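Long-range contacts in vibralactone Cyclase (Boreostereum vibrans, PDB 6KD0), which catalyses, as an alpha/beta-hydrolase-fold enzyme, a cyclization that forms the fused bicyclic beta-lactone of vibralactone: residues K226-L237 and G279-G287; T304-H314 and L322-T330. All blocks are in the same frame, centred on the assembly; numbering follows the deposited sequence.

Interaction 1: residues K226-L237 and G279-G287; sequences KSMEECRDAPLL and GWDPLRDEG
Met228 and Pro282 bring the two backbones closest, CA to CA 4.1 Å, where the short helix 227-230 lies against the turn that opens helix 284-296. Ser227 suits this spot because its small hydroxyl both gives and accepts: OG donates to Pro282 O at 2.7 Å and receives Asp285 N at 2.9 Å. Asp285 answers with OD2, which takes Ser227 N at 2.7 Å from above the carboxylate plane and Lys226 N on its anti side. Arg284, rich in N-H groups, serves three acceptors at once: NE and NH2 grip the same carboxylate side-on, NH2 meets Glu230 OE2 at 3.1 Å, and NH1 donates to Gly279 O, fixing the group's rotation. Ser227 CB rests over one guanidinium face, toward its margin; Ser12 holds Glu230 OE1. Farther along, Pro235, whose ring offers C-H groups, lays CD over the six-membered ring of Trp280, a CH-pi contact 3.5 Å from the centroid. Trp280 CG lies anti to its own N (chi1 -166°), which carries the indole out to Pro235. Leu237 CG packs on Pro282 CG at 3.9 Å. Asp281 OD1 caps Leu283 N and OD2 bonds His311, so this buried contact probably helps to position Asp281, probably the acid of a Ser-His-Asp triad.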
loop_
_atom_site.group_PDB
_atom_site.type_symbol
_atom_site.label_atom_id
_atom_site.label_comp_id
_atom_site.label_asym_id
_atom_site.label_seq_id
_atom_site.Cartn_x
_atom_site.Cartn_y
_atom_site.Cartn_z
ATOM N N LYS A 226 -4.633 -21.071 0.331
ATOM C CA LYS A 226 -4.477 -21.831 1.564
ATOM C C LYS A 226 -4.347 -20.942 2.791
ATOM O O LYS A 226 -4.782 -21.341 3.873
ATOM C CB LYS A 226 -3.258 -22.758 1.471
ATOM C CG LYS A 226 -3.605 -24.194 1.092
ATOM C CD LYS A 226 -3.593 -24.395 -0.409
ATOM C CE LYS A 226 -3.978 -25.824 -0.772
ATOM N NZ LYS A 226 -5.454 -26.024 -0.791
ATOM N N SER A 227 -3.780 -19.737 2.630
ATOM C CA SER A 227 -3.447 -18.890 3.774
ATOM C C SER A 227 -4.676 -18.472 4.572
ATOM O O SER A 227 -4.569 -18.253 5.779
ATOM C CB SER A 227 -2.683 -17.652 3.307
ATOM O OG SER A 227 -3.467 -16.911 2.381
ATOM N N MET A 228 -5.845 -18.352 3.936
ATOM C CA MET A 228 -7.003 -17.830 4.663
ATOM C C MET A 228 -7.426 -18.747 5.806
ATOM O O MET A 228 -7.883 -18.261 6.854
ATOM C CB MET A 228 -8.177 -17.587 3.711
ATOM C CG MET A 228 -9.285 -16.705 4.302
ATOM S SD MET A 228 -8.841 -14.949 4.406
ATOM C CE MET A 228 -8.691 -14.563 2.673
ATOM N N GLU A 229 -7.282 -20.063 5.638
ATOM C CA GLU A 229 -7.559 -21.020 6.707
ATOM C C GLU A 229 -6.312 -21.329 7.534
ATOM O O GLU A 229 -6.373 -21.364 8.771
ATOM C CB GLU A 229 -8.116 -22.318 6.116
ATOM C CG GLU A 229 -9.473 -22.178 5.472
ATOM C CD GLU A 229 -10.521 -21.659 6.430
ATOM O OE1 GLU A 229 -10.513 -22.077 7.612
ATOM O OE2 GLU A 229 -11.356 -20.839 5.998
ATOM N N GLU A 230 -5.180 -21.551 6.858
ATOM C CA GLU A 230 -3.940 -21.891 7.554
ATOM C C GLU A 230 -3.508 -20.767 8.490
ATOM O O GLU A 230 -3.018 -21.026 9.596
ATOM C CB GLU A 230 -2.840 -22.223 6.538
ATOM C CG GLU A 230 -1.389 -21.951 7.009
ATOM C CD GLU A 230 -0.413 -21.665 5.852
ATOM O OE1 GLU A 230 0.741 -21.232 6.117
ATOM O OE2 GLU A 230 -0.804 -21.872 4.677
ATOM N N CYS A 231 -3.708 -19.510 8.084
ATOM C CA CYS A 231 -3.365 -18.355 8.903
ATOM C C CYS A 231 -4.599 -17.661 9.473
ATOM O O CYS A 231 -4.567 -16.457 9.737
ATOM C CB CYS A 231 -2.533 -17.368 8.085
ATOM S SG CYS A 231 -1.012 -18.084 7.432
ATOM N N ARG A 232 -5.699 -18.398 9.670
ATOM C CA ARG A 232 -6.931 -17.748 10.090
ATOM C C ARG A 232 -6.810 -17.081 11.451
ATOM O O ARG A 232 -7.606 -16.190 11.754
ATOM C CB ARG A 232 -8.079 -18.755 10.108
ATOM C CG ARG A 232 -7.917 -19.854 11.137
ATOM C CD ARG A 232 -8.957 -20.936 10.899
ATOM N NE ARG A 232 -8.841 -22.014 11.874
ATOM C CZ ARG A 232 -7.980 -23.023 11.779
ATOM N NH1 ARG A 232 -7.149 -23.098 10.747
ATOM N NH2 ARG A 232 -7.949 -23.956 12.720
ATOM N N ASP A 233 -5.842 -17.481 12.285
ATOM C CA ASP A 233 -5.659 -16.850 13.590
ATOM C C ASP A 233 -4.304 -16.156 13.707
ATOM O O ASP A 233 -3.757 -16.044 14.806
ATOM C CB ASP A 233 -5.827 -17.864 14.719
ATOM C CG ASP A 233 -7.217 -18.476 14.755
ATOM O OD1 ASP A 233 -8.195 -17.711 14.696
ATOM O OD2 ASP A 233 -7.321 -19.724 14.847
ATOM N N ALA A 234 -3.767 -15.654 12.595
ATOM C CA ALA A 234 -2.424 -15.093 12.619
ATOM C C ALA A 234 -2.402 -13.801 13.436
ATOM O O ALA A 234 -3.408 -13.092 13.524
ATOM C CB ALA A 234 -1.923 -14.818 11.206
ATOM N N PRO A 235 -1.264 -13.476 14.048
ATOM C CA PRO A 235 -1.137 -12.178 14.710
ATOM C C PRO A 235 -1.512 -11.039 13.771
ATOM O O PRO A 235 -1.232 -11.077 12.567
ATOM C CB PRO A 235 0.348 -12.122 15.086
ATOM C CG PRO A 235 0.780 -13.547 15.154
ATOM C CD PRO A 235 -0.003 -14.237 14.083
ATOM N N LEU A 236 -2.171 -10.026 14.342
ATOM C CA LEU A 236 -2.433 -8.719 13.738
ATOM C C LEU A 236 -3.488 -8.755 12.634
ATOM O O LEU A 236 -4.007 -7.706 12.271
ATOM C CB LEU A 236 -1.140 -8.078 13.184
ATOM C CG LEU A 236 0.046 -7.892 14.138
ATOM C CD1 LEU A 236 1.179 -7.197 13.412
ATOM C CD2 LEU A 236 -0.355 -7.100 15.387
ATOM N N LEU A 237 -3.816 -9.925 12.079
ATOM C CA LEU A 237 -4.901 -10.004 11.104
ATOM C C LEU A 237 -5.446 -11.423 11.029
ATOM O O LEU A 237 -4.764 -12.331 10.546
ATOM C CB LEU A 237 -4.441 -9.550 9.712
ATOM C CG LEU A 237 -5.552 -9.589 8.652
ATOM C CD1 LEU A 237 -6.676 -8.593 8.992
ATOM C CD2 LEU A 237 -4.982 -9.309 7.244
ATOM N N GLY A 279 4.584 -13.662 5.347
ATOM C CA GLY A 279 4.274 -15.081 5.274
ATOM C C GLY A 279 3.122 -15.502 6.164
ATOM O O GLY A 279 2.357 -16.399 5.813
ATOM N N TRP A 280 2.991 -14.887 7.335
ATOM C CA TRP A 280 2.040 -15.346 8.347
ATOM C C TRP A 280 0.800 -14.457 8.323
ATOM O O TRP A 280 0.569 -13.648 9.216
ATOM C CB TRP A 280 2.705 -15.328 9.719
ATOM C CG TRP A 280 1.984 -16.073 10.807
ATOM C CD1 TRP A 280 0.793 -16.748 10.719
ATOM C CD2 TRP A 280 2.417 -16.203 12.169
ATOM N NE1 TRP A 280 0.468 -17.296 11.943
ATOM C CE2 TRP A 280 1.449 -16.972 12.847
ATOM C CE3 TRP A 280 3.525 -15.733 12.881
ATOM C CZ2 TRP A 280 1.567 -17.292 14.204
ATOM C CZ3 TRP A 280 3.638 -16.053 14.231
ATOM C CH2 TRP A 280 2.666 -16.824 14.871
ATOM N N ASP A 281 -0.018 -14.641 7.282
ATOM C CA ASP A 281 -0.992 -13.628 6.892
ATOM C C ASP A 281 -2.097 -14.317 6.100
ATOM O O ASP A 281 -1.803 -14.981 5.097
ATOM C CB ASP A 281 -0.276 -12.540 6.070
ATOM C CG ASP A 281 -1.171 -11.372 5.665
ATOM O OD1 ASP A 281 -2.411 -11.411 5.857
ATOM O OD2 ASP A 281 -0.605 -10.394 5.137
ATOM N N PRO A 282 -3.359 -14.223 6.537
ATOM C CA PRO A 282 -4.454 -14.842 5.759
ATOM C C PRO A 282 -4.583 -14.288 4.350
ATOM O O PRO A 282 -5.042 -15.008 3.450
ATOM C CB PRO A 282 -5.703 -14.528 6.599
ATOM C CG PRO A 282 -5.322 -13.306 7.393
ATOM C CD PRO A 282 -3.867 -13.515 7.728
ATOM N N LEU A 283 -4.187 -13.036 4.123
ATOM C CA LEU A 283 -4.234 -12.422 2.794
ATOM C C LEU A 283 -3.045 -12.796 1.914
ATOM O O LEU A 283 -2.928 -12.270 0.800
ATOM C CB LEU A 283 -4.278 -10.891 2.929
ATOM C CG LEU A 283 -5.503 -10.257 3.570
ATOM C CD1 LEU A 283 -5.423 -8.711 3.506
ATOM C CD2 LEU A 283 -6.785 -10.755 2.927
ATOM N N ARG A 284 -2.149 -13.669 2.386
ATOM C CA ARG A 284 -0.928 -13.937 1.635
ATOM C C ARG A 284 -1.231 -14.506 0.255
ATOM O O ARG A 284 -0.706 -14.025 -0.758
ATOM C CB ARG A 284 -0.025 -14.894 2.419
ATOM C CG ARG A 284 1.262 -15.269 1.686
ATOM C CD ARG A 284 1.923 -16.502 2.339
ATOM N NE ARG A 284 1.168 -17.731 2.083
ATOM C CZ ARG A 284 0.946 -18.693 2.976
ATOM N NH1 ARG A 284 1.399 -18.582 4.220
ATOM N NH2 ARG A 284 0.264 -19.775 2.622
ATOM N N ASP A 285 -2.074 -15.533 0.193
ATOM C CA ASP A 285 -2.183 -16.291 -1.050
ATOM C C ASP A 285 -2.966 -15.545 -2.134
ATOM O O ASP A 285 -2.638 -15.687 -3.317
ATOM C CB ASP A 285 -2.764 -17.675 -0.767
ATOM C CG ASP A 285 -1.739 -18.612 -0.119
ATOM O OD1 ASP A 285 -0.520 -18.330 -0.200
ATOM O OD2 ASP A 285 -2.146 -19.608 0.495
ATOM N N GLU A 286 -3.962 -14.724 -1.785
ATOM C CA GLU A 286 -4.603 -13.948 -2.847
ATOM C C GLU A 286 -3.650 -12.906 -3.419
ATOM O O GLU A 286 -3.737 -12.571 -4.609
ATOM C CB GLU A 286 -5.901 -13.306 -2.355
ATOM C CG GLU A 286 -5.747 -12.248 -1.276
ATOM C CD GLU A 286 -7.096 -11.876 -0.683
ATOM O OE1 GLU A 286 -7.610 -10.768 -0.974
ATOM O OE2 GLU A 286 -7.660 -12.716 0.047
ATOM N N GLY A 287 -2.708 -12.417 -2.609
ATOM C CA GLY A 287 -1.677 -11.542 -3.139
ATOM C C GLY A 287 -0.700 -12.278 -4.040
ATOM O O GLY A 287 -0.315 -11.781 -5.104
HETATM O O HOH W 1 -1.156 -11.419 9.845
#

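Interaction 2: residues T304-H314 and L322-T330; sequences TMYPGVPHAFH and LAQKFQEET
Tyr306 and Phe326 meet at the centre of this contact: CD2 of Phe326 stands over the middle of the tyrosine ring, edge-to-face, with the planes 55° apart. On the other side of Phe326, His314 is tilted by 31° and takes CD1 over its imidazole face, 3.5 Å from His314 CG. Phe313 adds its edge, CE1 to Phe326 CD2 3.8 Å, and rests CE2 against Ala323 CA at 3.6 Å, where a small residue lets the helix come close. Val309 CG1 and Leu322 CD2 extend the apolar packing. At the Thr304 end of the strand, Glu329 reaches two hydroxyls: OE1 accepts from Thr304 OG1 at 2.9 Å, above the carboxylate plane, and OE2 accepts weakly from Tyr306 OH at 2.8 Å. The glutamate, with CG anti to the backbone N (chi1 -178°) and an extended chain, spans from helix 321-338 to the edge strand. A phenylalanine in place of Tyr306 would probably cost Glu329 OE2 its weak phenolic bond, leaving the carboxylate freer to turn. A water at the imidazole edge joins His314 NE2 to Gln327 OE1. Farther out, Met276 of strand 273-278 and Gln207 of strand 203-207 touch Phe326. Aromatic packing, with hydroxyl-carboxylate pairing at one end, thus fastens the helix to the strand and to the loop bearing His311, the probable triad histidine, which bonds Ser177.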
loop_
_atom_site.group_PDB
_atom_site.type_symbol
_atom_site.label_atom_id
_atom_site.label_comp_id
_atom_site.label_asym_id
_atom_site.label_seq_id
_atom_site.Cartn_x
_atom_site.Cartn_y
_atom_site.Cartn_z
ATOM N N THR A 304 9.039 -10.205 -3.082
ATOM C CA THR A 304 9.843 -10.392 -1.880
ATOM C C THR A 304 8.942 -10.959 -0.806
ATOM O O THR A 304 7.911 -10.353 -0.497
ATOM C CB THR A 304 10.454 -9.084 -1.379
ATOM O OG1 THR A 304 11.228 -8.489 -2.421
ATOM C CG2 THR A 304 11.340 -9.377 -0.184
ATOM N N MET A 305 9.333 -12.096 -0.232
ATOM C CA MET A 305 8.561 -12.764 0.809
ATOM C C MET A 305 9.276 -12.660 2.158
ATOM O O MET A 305 10.478 -12.943 2.257
ATOM C CB MET A 305 8.319 -14.233 0.436
ATOM C CG MET A 305 7.713 -15.067 1.564
ATOM S SD MET A 305 6.018 -14.578 2.031
ATOM C CE MET A 305 5.101 -14.997 0.534
ATOM N N TYR A 306 8.543 -12.253 3.196
ATOM C CA TYR A 306 9.036 -12.250 4.571
ATOM C C TYR A 306 8.375 -13.384 5.341
ATOM O O TYR A 306 7.265 -13.223 5.873
ATOM C CB TYR A 306 8.775 -10.900 5.248
ATOM C CG TYR A 306 9.791 -9.864 4.839
ATOM C CD1 TYR A 306 9.783 -9.323 3.561
ATOM C CD2 TYR A 306 10.790 -9.461 5.721
ATOM C CE1 TYR A 306 10.728 -8.396 3.180
ATOM C CE2 TYR A 306 11.741 -8.525 5.346
ATOM C CZ TYR A 306 11.700 -7.996 4.081
ATOM O OH TYR A 306 12.644 -7.070 3.692
ATOM N N PRO A 307 9.004 -14.559 5.420
ATOM C CA PRO A 307 8.372 -15.680 6.125
ATOM C C PRO A 307 8.309 -15.445 7.626
ATOM O O PRO A 307 9.132 -14.737 8.210
ATOM C CB PRO A 307 9.267 -16.882 5.791
ATOM C CG PRO A 307 10.499 -16.346 5.172
ATOM C CD PRO A 307 10.267 -14.927 4.755
ATOM N N GLY A 308 7.297 -16.045 8.245
ATOM C CA GLY A 308 7.182 -16.070 9.693
ATOM C C GLY A 308 6.841 -14.754 10.361
ATOM O O GLY A 308 6.966 -14.652 11.590
ATOM N N VAL A 309 6.425 -13.741 9.607
ATOM C CA VAL A 309 5.984 -12.496 10.238
ATOM C C VAL A 309 4.596 -12.113 9.739
ATOM O O VAL A 309 4.220 -12.443 8.599
ATOM C CB VAL A 309 6.991 -11.358 10.012
ATOM C CG1 VAL A 309 8.189 -11.569 10.925
ATOM C CG2 VAL A 309 7.423 -11.305 8.572
ATOM N N PRO A 310 3.812 -11.425 10.559
ATOM C CA PRO A 310 2.419 -11.139 10.211
ATOM C C PRO A 310 2.251 -9.876 9.365
ATOM O O PRO A 310 3.165 -9.079 9.148
ATOM C CB PRO A 310 1.772 -10.964 11.583
ATOM C CG PRO A 310 2.849 -10.334 12.389
ATOM C CD PRO A 310 4.110 -11.039 11.951
ATOM N N HIS A 311 1.018 -9.716 8.901
ATOM C CA HIS A 311 0.544 -8.539 8.180
ATOM C C HIS A 311 0.891 -7.249 8.913
ATOM O O HIS A 311 0.489 -7.045 10.064
ATOM C CB HIS A 311 -0.968 -8.673 8.023
ATOM C CG HIS A 311 -1.583 -7.738 7.028
ATOM N ND1 HIS A 311 -1.747 -8.071 5.701
ATOM C CD2 HIS A 311 -2.144 -6.518 7.184
ATOM C CE1 HIS A 311 -2.372 -7.089 5.077
ATOM N NE2 HIS A 311 -2.622 -6.134 5.954
ATOM N N ALA A 312 1.651 -6.383 8.245
ATOM C CA ALA A 312 1.982 -5.050 8.748
ATOM C C ALA A 312 2.840 -5.079 10.001
ATOM O O ALA A 312 2.780 -4.135 10.803
ATOM C CB ALA A 312 0.726 -4.225 9.041
ATOM N N PHE A 313 3.619 -6.151 10.201
ATOM C CA PHE A 313 4.481 -6.224 11.378
ATOM C C PHE A 313 5.491 -5.087 11.403
ATOM O O PHE A 313 5.936 -4.688 12.482
ATOM C CB PHE A 313 5.213 -7.560 11.426
ATOM C CG PHE A 313 6.480 -7.564 10.621
ATOM C CD1 PHE A 313 6.440 -7.746 9.246
ATOM C CD2 PHE A 313 7.707 -7.357 11.234
ATOM C CE1 PHE A 313 7.614 -7.734 8.497
ATOM C CE2 PHE A 313 8.872 -7.336 10.492
ATOM C CZ PHE A 313 8.825 -7.525 9.125
ATOM N N HIS A 314 5.877 -4.554 10.230
ATOM C CA HIS A 314 6.865 -3.481 10.214
ATOM C C HIS A 314 6.293 -2.140 10.646
ATOM O O HIS A 314 7.064 -1.251 11.007
ATOM C CB HIS A 314 7.537 -3.380 8.833
ATOM C CG HIS A 314 6.797 -2.559 7.822
ATOM N ND1 HIS A 314 5.606 -2.961 7.257
ATOM C CD2 HIS A 314 7.116 -1.385 7.228
ATOM C CE1 HIS A 314 5.211 -2.056 6.381
ATOM N NE2 HIS A 314 6.108 -1.088 6.345
ATOM N N LEU A 322 14.405 -6.796 11.613
ATOM C CA LEU A 322 13.697 -7.327 10.449
ATOM C C LEU A 322 12.731 -6.305 9.852
ATOM O O LEU A 322 12.597 -6.211 8.624
ATOM C CB LEU A 322 12.946 -8.597 10.841
ATOM C CG LEU A 322 12.482 -9.516 9.718
ATOM C CD1 LEU A 322 13.654 -9.960 8.836
ATOM C CD2 LEU A 322 11.770 -10.707 10.307
ATOM N N ALA A 323 12.030 -5.553 10.708
ATOM C CA ALA A 323 11.113 -4.512 10.247
ATOM C C ALA A 323 11.866 -3.390 9.547
ATOM O O ALA A 323 11.412 -2.856 8.524
ATOM C CB ALA A 323 10.309 -3.974 11.431
ATOM N N GLN A 324 13.022 -3.005 10.091
ATOM C CA GLN A 324 13.835 -2.007 9.416
ATOM C C GLN A 324 14.272 -2.517 8.055
ATOM O O GLN A 324 14.319 -1.755 7.083
ATOM C CB GLN A 324 15.036 -1.638 10.285
ATOM C CG GLN A 324 14.642 -0.706 11.416
ATOM C CD GLN A 324 15.628 -0.729 12.561
ATOM O OE1 GLN A 324 15.357 -1.278 13.631
ATOM N NE2 GLN A 324 16.781 -0.143 12.339
ATOM N N LYS A 325 14.556 -3.817 7.953
ATOM C CA LYS A 325 14.961 -4.354 6.657
ATOM C C LYS A 325 13.796 -4.310 5.679
ATOM O O LYS A 325 13.981 -4.007 4.493
ATOM C CB LYS A 325 15.494 -5.776 6.816
ATOM C CG LYS A 325 16.125 -6.320 5.549
ATOM C CD LYS A 325 16.855 -7.635 5.796
ATOM C CE LYS A 325 17.290 -8.296 4.483
ATOM N NZ LYS A 325 16.618 -9.620 4.290
ATOM N N PHE A 326 12.591 -4.606 6.168
ATOM C CA PHE A 326 11.391 -4.477 5.344
ATOM C C PHE A 326 11.248 -3.059 4.788
ATOM O O PHE A 326 10.968 -2.865 3.598
ATOM C CB PHE A 326 10.157 -4.878 6.167
ATOM C CG PHE A 326 8.892 -5.063 5.340
ATOM C CD1 PHE A 326 8.149 -3.969 4.911
ATOM C CD2 PHE A 326 8.449 -6.335 5.010
ATOM C CE1 PHE A 326 6.977 -4.146 4.143
ATOM C CE2 PHE A 326 7.286 -6.523 4.256
ATOM C CZ PHE A 326 6.556 -5.428 3.828
ATOM N N GLN A 327 11.445 -2.045 5.631
ATOM C CA GLN A 327 11.331 -0.680 5.109
ATOM C C GLN A 327 12.464 -0.360 4.134
ATOM O O GLN A 327 12.239 0.300 3.105
ATOM C CB GLN A 327 11.284 0.352 6.231
ATOM C CG GLN A 327 11.015 1.770 5.719
ATOM C CD GLN A 327 9.642 1.929 5.059
ATOM O OE1 GLN A 327 8.756 1.081 5.207
ATOM N NE2 GLN A 327 9.459 3.028 4.346
ATOM N N GLU A 328 13.678 -0.845 4.422
ATOM C CA GLU A 328 14.806 -0.631 3.517
ATOM C C GLU A 328 14.555 -1.273 2.160
ATOM O O GLU A 328 14.876 -0.691 1.120
ATOM C CB GLU A 328 16.095 -1.185 4.127
ATOM C CG GLU A 328 16.624 -0.391 5.316
ATOM C CD GLU A 328 17.695 -1.160 6.094
ATOM O OE1 GLU A 328 18.195 -2.180 5.564
ATOM O OE2 GLU A 328 18.030 -0.751 7.231
ATOM N N GLU A 329 13.978 -2.475 2.151
ATOM C CA GLU A 329 13.674 -3.145 0.892
ATOM C C GLU A 329 12.492 -2.497 0.172
ATOM O O GLU A 329 12.443 -2.518 -1.066
ATOM C CB GLU A 329 13.413 -4.626 1.135
ATOM C CG GLU A 329 13.140 -5.401 -0.158
ATOM C CD GLU A 329 13.511 -6.870 -0.054
ATOM O OE1 GLU A 329 13.665 -7.521 -1.119
ATOM O OE2 GLU A 329 13.635 -7.374 1.090
ATOM N N THR A 330 11.543 -1.916 0.918
ATOM C CA THR A 330 10.522 -1.069 0.300
ATOM C C THR A 330 11.180 0.052 -0.491
ATOM O O THR A 330 10.854 0.297 -1.665
ATOM C CB THR A 330 9.594 -0.470 1.372
ATOM O OG1 THR A 330 8.867 -1.512 2.038
ATOM C CG2 THR A 330 8.601 0.519 0.738
HETATM O O HOH W 2 6.119 1.109 4.461
#

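Overall arrangement
The two contacts lie in series along the chain, interaction 1 closing before interaction 2 opens, with centres about 15 Å apart. Helix 284-296 leads from the first into strand 301-307, the last strand of the mixed sheet, which runs parallel to 273-278 and leads, through the loop of His311 and the short helix 313-316, to helix 321-338. They meet directly: Asp281 OD2 lies 2.6 Å from His311 ND1, a probable hydrogen bond, Gly279 N probably bonds Tyr306 O, and Pro235 packs on Pro310. Interaction 1 thus holds the loop bearing Asp281, and interaction 2 the loop bearing His311, consistent with the alpha/beta hydrolase layout in which Ser177 on the nucleophile elbow completes a probable triad.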